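Local coordinates for hypothetical protein PH0495 (Pyrococcus horikoshii, PDB 1X3L) that catalyses the ATP-dependent phosphorylation of D-glycerate to 2-phosphoglycerate, with magnesium as cofactor and other nucleotides or pyrophosphate accepted as phosphate donors, at residues A66-L71 against K86-I91; S306-I311 against A431-K436. One frame throughout, in Å; residues are numbered along the deposited sequence. Where two conformers were deposited one is given.

Contact 1: A66-L71 against K86-I91; sequences AIEDIL and KELKRI
The carboxylate of E68 grips the backbone of the loop at K89 and R90. Two hydrogen bonds do this, one to each oxygen. K89 N gives to E68 OE1 at 3.1 Å and meets the syn lone pair. R90 N gives to E68 OE2 at 2.7 Å, with an N-H...O angle of 159°, also from the syn side but 17° out of the carboxylate plane. Two successive amides thus share one carboxylate, which fixes its rotation. The chain of E68 runs extended beyond CG (chi2 -167°), and this carries the carboxylate out to the loop.

D69 OD1 and K89 NZ form a long salt bridge at 4.0 Å. The other oxygen of D69, OD2, is hydrogen-bonded to Y24 OH.

Apolar side chains flank E68. I91 CD1 lies 3.7 Å from E68 CG. L88 sets CB and CD2 beside the carboxylate, CD2 3.6 Å from E68 OE1.

L88 and I91 also touch A64, one turn before E68 on helix 60-70. That helix packs against helix 23-30 through A66, I67 and I70. The loop leads from strand 75-81 into strand 92-96, an outermost strand, within this chain, of the parallel sheet.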
loop_
_atom_site.group_PDB
_atom_site.type_symbol
_atom_site.label_atom_id
_atom_site.label_comp_id
_atom_site.label_asym_id
_atom_site.label_seq_id
_atom_site.Cartn_x
_atom_site.Cartn_y
_atom_site.Cartn_z
ATOM N N ALA A 66 6.157 -1.630 -17.234
ATOM C CA ALA A 66 6.135 -0.194 -17.502
ATOM C C ALA A 66 7.538 0.310 -17.843
ATOM O O ALA A 66 7.720 1.102 -18.772
ATOM C CB ALA A 66 5.583 0.560 -16.288
ATOM N N ILE A 67 8.531 -0.143 -17.087
ATOM C CA ILE A 67 9.904 0.276 -17.336
ATOM C C ILE A 67 10.381 -0.179 -18.718
ATOM O O ILE A 67 11.019 0.589 -19.442
ATOM C CB ILE A 67 10.856 -0.272 -16.254
ATOM C CG1 ILE A 67 10.518 0.360 -14.900
ATOM C CG2 ILE A 67 12.297 0.024 -16.621
ATOM C CD1 ILE A 67 10.700 1.863 -14.862
ATOM N N GLU A 68 10.071 -1.421 -19.084
ATOM C CA GLU A 68 10.474 -1.947 -20.389
ATOM C C GLU A 68 9.792 -1.211 -21.540
ATOM O O GLU A 68 10.325 -1.162 -22.646
ATOM C CB GLU A 68 10.146 -3.440 -20.518
ATOM C CG GLU A 68 10.912 -4.361 -19.595
ATOM C CD GLU A 68 10.761 -5.819 -19.994
ATOM O OE1 GLU A 68 9.616 -6.272 -20.207
ATOM O OE2 GLU A 68 11.789 -6.515 -20.094
ATOM N N ASP A 69 8.613 -0.646 -21.289
ATOM C CA ASP A 69 7.898 0.064 -22.344
ATOM C C ASP A 69 8.460 1.452 -22.622
ATOM O O ASP A 69 8.140 2.058 -23.646
ATOM C CB ASP A 69 6.403 0.179 -22.019
ATOM C CG ASP A 69 5.698 -1.168 -22.029
ATOM O OD1 ASP A 69 6.136 -2.066 -22.778
ATOM O OD2 ASP A 69 4.696 -1.324 -21.298
ATOM N N ILE A 70 9.295 1.961 -21.723
ATOM C CA ILE A 70 9.871 3.285 -21.925
ATOM C C ILE A 70 11.393 3.288 -21.923
ATOM O O ILE A 70 12.011 4.313 -22.199
ATOM C CB ILE A 70 9.379 4.283 -20.856
ATOM C CG1 ILE A 70 9.847 3.843 -19.467
ATOM C CG2 ILE A 70 7.865 4.383 -20.910
ATOM C CD1 ILE A 70 9.429 4.790 -18.353
ATOM N N LEU A 71 11.995 2.143 -21.618
ATOM C CA LEU A 71 13.451 2.037 -21.578
ATOM C C LEU A 71 13.933 0.650 -21.986
ATOM O O LEU A 71 13.269 -0.353 -21.718
ATOM C CB LEU A 71 13.966 2.348 -20.167
ATOM C CG LEU A 71 13.806 3.771 -19.623
ATOM C CD1 LEU A 71 14.120 3.789 -18.133
ATOM C CD2 LEU A 71 14.729 4.720 -20.380
ATOM N N LYS A 86 2.832 -13.558 -15.684
ATOM C CA LYS A 86 2.938 -12.496 -16.686
ATOM C C LYS A 86 4.373 -12.315 -17.186
ATOM O O LYS A 86 5.210 -11.712 -16.517
ATOM C CB LYS A 86 2.429 -11.167 -16.117
ATOM C CG LYS A 86 0.922 -11.136 -15.881
ATOM C CD LYS A 86 0.474 -9.865 -15.164
ATOM C CE LYS A 86 1.008 -9.809 -13.736
ATOM N NZ LYS A 86 0.512 -8.613 -12.993
ATOM N N GLU A 87 4.642 -12.850 -18.374
ATOM C CA GLU A 87 5.962 -12.791 -18.997
ATOM C C GLU A 87 6.452 -11.391 -19.357
ATOM O O GLU A 87 5.656 -10.485 -19.610
ATOM C CB GLU A 87 5.966 -13.667 -20.253
ATOM C CG GLU A 87 4.850 -13.329 -21.233
ATOM C CD GLU A 87 4.822 -14.245 -22.444
ATOM O OE1 GLU A 87 5.784 -14.209 -23.243
ATOM O OE2 GLU A 87 3.838 -14.999 -22.597
ATOM N N LEU A 88 7.774 -11.234 -19.388
ATOM C CA LEU A 88 8.410 -9.963 -19.723
ATOM C C LEU A 88 9.383 -10.138 -20.890
ATOM O O LEU A 88 9.806 -11.251 -21.198
ATOM C CB LEU A 88 9.146 -9.403 -18.502
ATOM C CG LEU A 88 8.246 -8.972 -17.336
ATOM C CD1 LEU A 88 9.092 -8.615 -16.126
ATOM C CD2 LEU A 88 7.393 -7.782 -17.764
ATOM N N LYS A 89 9.739 -9.030 -21.530
ATOM C CA LYS A 89 10.638 -9.059 -22.677
ATOM C C LYS A 89 12.097 -9.362 -22.359
ATOM O O LYS A 89 12.699 -10.230 -22.989
ATOM C CB LYS A 89 10.534 -7.739 -23.443
ATOM C CG LYS A 89 9.158 -7.520 -24.056
ATOM C CD LYS A 89 8.996 -6.125 -24.634
ATOM C CE LYS A 89 7.585 -5.931 -25.171
ATOM N NZ LYS A 89 7.345 -4.546 -25.655
ATOM N N ARG A 90 12.671 -8.658 -21.389
ATOM C CA ARG A 90 14.067 -8.890 -21.041
ATOM C C ARG A 90 14.293 -9.100 -19.550
ATOM O O ARG A 90 15.430 -9.117 -19.082
ATOM C CB ARG A 90 14.927 -7.726 -21.528
ATOM C CG ARG A 90 14.801 -7.457 -23.015
ATOM C CD ARG A 90 16.083 -6.861 -23.545
ATOM N NE ARG A 90 17.205 -7.757 -23.288
ATOM C CZ ARG A 90 18.471 -7.483 -23.587
ATOM N NH1 ARG A 90 18.783 -6.328 -24.159
ATOM N NH2 ARG A 90 19.424 -8.367 -23.311
ATOM N N ILE A 91 13.206 -9.267 -18.808
ATOM C CA ILE A 91 13.296 -9.472 -17.371
ATOM C C ILE A 91 12.803 -10.865 -17.001
ATOM O O ILE A 91 11.683 -11.253 -17.338
ATOM C CB ILE A 91 12.469 -8.409 -16.617
ATOM C CG1 ILE A 91 12.989 -7.016 -16.976
ATOM C CG2 ILE A 91 12.555 -8.643 -15.117
ATOM C CD1 ILE A 91 12.145 -5.886 -16.445
#

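Contact 2: S306-I311 against A431-K436; sequences SIVQEI and AIVTSK
V308 and V433 pass each other in opposite directions, with V308 CG1 4.0 Å from V433 CG2. The valine of the helix is forked between two strand residues. Its CG1 stands anti to the backbone N (chi1 167°) and goes to V433. Its CG2 goes to A431 CB, also at 4.0 Å. I311 lies one turn further on and slants across V433. Its CG2 is the branch that touches, 3.9 Å from V433 CG1 and 4.0 Å from V433 CG2. Both methyls of V433 are therefore in use, and CG2 meets V308 and I311 alike.

This is a helix laid on a mixed beta sheet in an alpha/beta fold. Helix 306-311 and strand 431-435 run nearly parallel, 15° apart, with 9.4 Å between their axes. A431 and V433 alternate with I432, so they face the helix while I432 turns to the other face and meets I6 and I9 of helix 6-20. V322 of the adjacent strand 322-328 touches both I311 and V433, and P320 covers the same pair from the loop before it. At the end of the segment K436 passes the helix backbone, with its CG 3.8 Å from I311 O.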
loop_
_atom_site.group_PDB
_atom_site.type_symbol
_atom_site.label_atom_id
_atom_site.label_comp_id
_atom_site.label_asym_id
_atom_site.label_seq_id
_atom_site.Cartn_x
_atom_site.Cartn_y
_atom_site.Cartn_z
ATOM N N SER A 306 -21.514 14.346 9.629
ATOM C CA SER A 306 -21.745 15.573 10.403
ATOM C C SER A 306 -21.126 16.788 9.715
ATOM O O SER A 306 -21.665 17.892 9.792
ATOM C CB SER A 306 -21.174 15.452 11.823
ATOM O OG SER A 306 -19.758 15.466 11.824
ATOM N N ILE A 307 -19.991 16.591 9.051
ATOM C CA ILE A 307 -19.347 17.690 8.346
ATOM C C ILE A 307 -20.173 18.025 7.100
ATOM O O ILE A 307 -20.352 19.194 6.759
ATOM C CB ILE A 307 -17.900 17.329 7.948
ATOM C CG1 ILE A 307 -17.045 17.161 9.212
ATOM C CG2 ILE A 307 -17.316 18.417 7.045
ATOM C CD1 ILE A 307 -15.631 16.689 8.937
ATOM N N VAL A 308 -20.683 16.996 6.428
ATOM C CA VAL A 308 -21.510 17.207 5.247
ATOM C C VAL A 308 -22.753 17.998 5.638
ATOM O O VAL A 308 -23.201 18.856 4.886
ATOM C CB VAL A 308 -21.931 15.877 4.601
ATOM C CG1 VAL A 308 -23.045 16.115 3.584
ATOM C CG2 VAL A 308 -20.741 15.251 3.915
ATOM N N GLN A 309 -23.302 17.708 6.817
ATOM C CA GLN A 309 -24.480 18.419 7.315
ATOM C C GLN A 309 -24.197 19.913 7.477
ATOM O O GLN A 309 -24.979 20.758 7.043
ATOM C CB GLN A 309 -24.905 17.893 8.685
ATOM C CG GLN A 309 -25.693 16.616 8.703
ATOM C CD GLN A 309 -26.188 16.291 10.105
ATOM O OE1 GLN A 309 -25.396 16.016 11.012
ATOM N NE2 GLN A 309 -27.502 16.338 10.292
ATOM N N GLU A 310 -23.082 20.221 8.129
ATOM C CA GLU A 310 -22.681 21.599 8.387
ATOM C C GLU A 310 -22.505 22.373 7.078
ATOM O O GLU A 310 -22.945 23.515 6.958
ATOM C CB GLU A 310 -21.376 21.604 9.190
ATOM C CG GLU A 310 -21.046 22.915 9.890
ATOM C CD GLU A 310 -21.995 23.236 11.042
ATOM O OE1 GLU A 310 -22.672 22.314 11.556
ATOM O OE2 GLU A 310 -22.053 24.420 11.443
ATOM N N ILE A 311 -21.863 21.739 6.104
ATOM C CA ILE A 311 -21.622 22.353 4.800
ATOM C C ILE A 311 -22.932 22.677 4.073
ATOM O O ILE A 311 -23.123 23.789 3.583
ATOM C CB ILE A 311 -20.747 21.416 3.909
ATOM C CG1 ILE A 311 -19.324 21.347 4.482
ATOM C CG2 ILE A 311 -20.731 21.907 2.451
ATOM C CD1 ILE A 311 -18.403 20.405 3.739
ATOM N N ALA A 431 -16.641 12.708 -0.217
ATOM C CA ALA A 431 -17.907 13.338 0.144
ATOM C C ALA A 431 -18.151 14.517 -0.795
ATOM O O ALA A 431 -17.320 15.419 -0.913
ATOM C CB ALA A 431 -17.874 13.814 1.600
ATOM N N ILE A 432 -19.294 14.509 -1.469
ATOM C CA ILE A 432 -19.610 15.573 -2.407
ATOM C C ILE A 432 -20.853 16.343 -1.996
ATOM O O ILE A 432 -21.876 15.749 -1.665
ATOM C CB ILE A 432 -19.855 15.009 -3.828
ATOM C CG1 ILE A 432 -18.653 14.175 -4.277
ATOM C CG2 ILE A 432 -20.121 16.152 -4.802
ATOM C CD1 ILE A 432 -18.901 13.386 -5.548
ATOM N N VAL A 433 -20.755 17.668 -1.993
ATOM C CA VAL A 433 -21.907 18.512 -1.686
ATOM C C VAL A 433 -22.011 19.473 -2.868
ATOM O O VAL A 433 -21.107 20.267 -3.117
ATOM C CB VAL A 433 -21.729 19.311 -0.385
ATOM C CG1 VAL A 433 -23.009 20.084 -0.080
ATOM C CG2 VAL A 433 -21.398 18.374 0.769
ATOM N N THR A 434 -23.106 19.384 -3.613
ATOM C CA THR A 434 -23.278 20.233 -4.783
ATOM C C THR A 434 -24.059 21.507 -4.500
ATOM O O THR A 434 -23.967 22.475 -5.250
ATOM C CB THR A 434 -23.981 19.460 -5.912
ATOM O OG1 THR A 434 -25.208 18.907 -5.421
ATOM C CG2 THR A 434 -23.095 18.327 -6.411
ATOM N N SER A 435 -24.815 21.523 -3.411
ATOM C CA SER A 435 -25.609 22.700 -3.092
ATOM C C SER A 435 -26.075 22.691 -1.644
ATOM O O SER A 435 -26.149 21.633 -1.020
ATOM C CB SER A 435 -26.821 22.755 -4.027
ATOM O OG SER A 435 -27.623 23.888 -3.763
ATOM N N LYS A 436 -26.384 23.874 -1.113
ATOM C CA LYS A 436 -26.863 23.999 0.260
ATOM C C LYS A 436 -28.362 23.710 0.326
ATOM O O LYS A 436 -29.016 23.759 -0.739
ATOM C CB LYS A 436 -26.598 25.411 0.791
ATOM C CG LYS A 436 -25.127 25.758 0.951
ATOM C CD LYS A 436 -24.936 27.204 1.390
ATOM C CE LYS A 436 -25.605 27.478 2.728
ATOM N NZ LYS A 436 -25.388 28.879 3.183
#

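Contact 1 and contact 2 lie in separate parts of the chain. Their centres are 46 Å apart, and their nearest atoms are about 30 Å apart. They share no helix, strand or sheet. Contact 1 closes before contact 2 opens. Its segments are 15 residues apart at their closest ends. The segments of contact 2 are 120 residues apart at theirs. Helix 6-20 lies on the other face of the mixed sheet, so this part of the fold brings together a helix from near the N-terminus and the C-terminal strand. Contact 1 ties helix 60-70 to the loop entering a parallel-sheet strand, and contact 2 lays helix 297-314 on the mixed sheet, so the two hold separate parts of the fold.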